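Local coordinates for protein esterase LipW (Mycobacterium marinum, PDB 3QH4) that probably acts as a hydrolase of the alpha/beta hydrolase fold, an esterase with strict selectivity for its substrates, at residues A[137-142]-A[173-178]. Numbering follows the deposited sequence.
Sequences HDAIEV and AGLAHG
Leu175 reaches across from helix 167-181 and sets its forked end against two consecutive residues of helix 134-148, Ala139 and Ile140. The branch that does most of the touching is CD2. Leu175 CD2 lies 3.6 Å from Ile140 CG1. The same Leu175 CD2 is 4.0 Å from Ala139 CB. It also rests on the backbone between these two residues, with Ile140 N 3.8 Å from Leu175 CD2. The other branch takes a smaller share: Leu175 CD1 stands 4.1 Å from Ala139 CB, so the fork straddles that methyl at nearly equal distances. In Leu175 CG stands anti to the carbonyl carbon (chi1 -59°) and CD1 continues the chain anti to CA (chi2 -179°), with CD2 turned off toward Ile140, which carries the fork out from its own helix to the facing one. Ala139 directs its CB toward helix 167-181, and this short methyl lets the leucine come down onto the backbone of the turn. Ile140 does not meet Leu175 end on; the two chains pass flank to flank, running in opposite senses, and the isoleucine offers the side of its CG1 arm. With CG1 beside the backbone N (chi1 -72°), that arm runs along the helix surface, and Ile140 also touches Leu184. The side-chain contact is apolar, and no hydrogen bond crosses it. The nearest CA atoms, those of Ile140 and Leu175, are 6.7 Å apart. Val142 packs on strands 59-66, 72-79 and 118-122, while Asp138 forms a salt bridge with Arg125. Such apolar packing between neighbouring helices that flank the central, mostly parallel sheet is characteristic of the alpha/beta hydrolase fold; helix 167-181 follows the probable nucleophile elbow at Ser166.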
loop_
_atom_site.group_PDB
_atom_site.type_symbol
_atom_site.label_atom_id
_atom_site.label_comp_id
_atom_site.label_asym_id
_atom_site.label_seq_id
_atom_site.Cartn_x
_atom_site.Cartn_y
_atom_site.Cartn_z
ATOM N N HIS A 137 10.973 1.047 9.701
ATOM C CA HIS A 137 11.070 1.003 11.154
ATOM C C HIS A 137 9.740 1.328 11.829
ATOM O O HIS A 137 9.383 0.678 12.818
ATOM C CB HIS A 137 12.142 1.937 11.681
ATOM C CG HIS A 137 13.526 1.392 11.577
ATOM N ND1 HIS A 137 14.642 2.206 11.592
ATOM C CD2 HIS A 137 13.981 0.124 11.458
ATOM C CE1 HIS A 137 15.727 1.458 11.497
ATOM N NE2 HIS A 137 15.356 0.192 11.420
ATOM N N ASP A 138 9.036 2.334 11.303
ATOM C CA ASP A 138 7.734 2.725 11.853
ATOM C C ASP A 138 6.729 1.595 11.689
ATOM O O ASP A 138 5.979 1.282 12.624
ATOM C CB ASP A 138 7.198 3.983 11.154
ATOM C CG ASP A 138 8.031 5.233 11.479
ATOM O OD1 ASP A 138 8.891 5.169 12.381
ATOM O OD2 ASP A 138 7.801 6.267 10.830
ATOM N N ALA A 139 6.675 1.004 10.496
ATOM C CA ALA A 139 5.751 -0.132 10.289
ATOM C C ALA A 139 6.027 -1.286 11.262
ATOM O O ALA A 139 5.102 -1.918 11.785
ATOM C CB ALA A 139 5.847 -0.639 8.844
ATOM N N ILE A 140 7.306 -1.567 11.493
ATOM C CA ILE A 140 7.703 -2.654 12.405
ATOM C C ILE A 140 7.269 -2.338 13.816
ATOM O O ILE A 140 6.751 -3.204 14.528
ATOM C CB ILE A 140 9.240 -2.918 12.327
ATOM C CG1 ILE A 140 9.551 -3.613 10.984
ATOM C CG2 ILE A 140 9.720 -3.738 13.557
ATOM C CD1 ILE A 140 11.046 -3.688 10.583
ATOM N N GLU A 141 7.453 -1.080 14.200
ATOM C CA GLU A 141 7.060 -0.616 15.520
ATOM C C GLU A 141 5.560 -0.836 15.724
ATOM O O GLU A 141 5.140 -1.345 16.786
ATOM C CB GLU A 141 7.422 0.867 15.665
ATOM C CG GLU A 141 7.180 1.446 17.046
ATOM C CD GLU A 141 8.355 1.262 18.015
ATOM O OE1 GLU A 141 9.282 0.454 17.748
ATOM O OE2 GLU A 141 8.336 1.943 19.063
ATOM N N VAL A 142 4.762 -0.496 14.701
ATOM C CA VAL A 142 3.318 -0.664 14.808
ATOM C C VAL A 142 2.947 -2.134 14.867
ATOM O O VAL A 142 2.155 -2.532 15.718
ATOM C CB VAL A 142 2.536 0.075 13.694
ATOM C CG1 VAL A 142 1.014 -0.259 13.760
ATOM C CG2 VAL A 142 2.759 1.578 13.855
ATOM N N ALA A 173 5.513 -5.706 2.327
ATOM C CA ALA A 173 6.332 -6.843 1.891
ATOM C C ALA A 173 7.542 -7.005 2.850
ATOM O O ALA A 173 8.011 -8.133 3.130
ATOM C CB ALA A 173 6.811 -6.606 0.462
ATOM N N GLY A 174 8.049 -5.884 3.357
ATOM C CA GLY A 174 9.136 -5.948 4.355
ATOM C C GLY A 174 8.699 -6.606 5.652
ATOM O O GLY A 174 9.421 -7.434 6.226
ATOM N N LEU A 175 7.493 -6.274 6.111
ATOM C CA LEU A 175 6.924 -6.921 7.278
ATOM C C LEU A 175 6.743 -8.420 7.004
ATOM O O LEU A 175 7.072 -9.247 7.850
ATOM C CB LEU A 175 5.573 -6.308 7.672
ATOM C CG LEU A 175 5.584 -4.802 8.004
ATOM C CD1 LEU A 175 4.178 -4.361 8.386
ATOM C CD2 LEU A 175 6.571 -4.525 9.179
ATOM N N ALA A 176 6.221 -8.764 5.825
ATOM C CA ALA A 176 6.068 -10.190 5.478
ATOM C C ALA A 176 7.408 -10.945 5.532
ATOM O O ALA A 176 7.452 -12.097 5.995
ATOM C CB ALA A 176 5.446 -10.339 4.101
ATOM N N HIS A 177 8.476 -10.308 5.051
ATOM C CA HIS A 177 9.807 -10.939 5.091
ATOM C C HIS A 177 10.296 -11.125 6.519
ATOM O O HIS A 177 10.842 -12.180 6.840
ATOM C CB HIS A 177 10.863 -10.158 4.311
ATOM C CG HIS A 177 12.263 -10.508 4.720
ATOM N ND1 HIS A 177 12.815 -11.752 4.487
ATOM C CD2 HIS A 177 13.202 -9.797 5.390
ATOM C CE1 HIS A 177 14.039 -11.786 4.986
ATOM N NE2 HIS A 177 14.304 -10.608 5.521
ATOM N N GLY A 178 10.117 -10.102 7.365
ATOM C CA GLY A 178 10.454 -10.202 8.785
ATOM C C GLY A 178 9.716 -11.322 9.503
ATOM O O GLY A 178 10.313 -12.056 10.310
#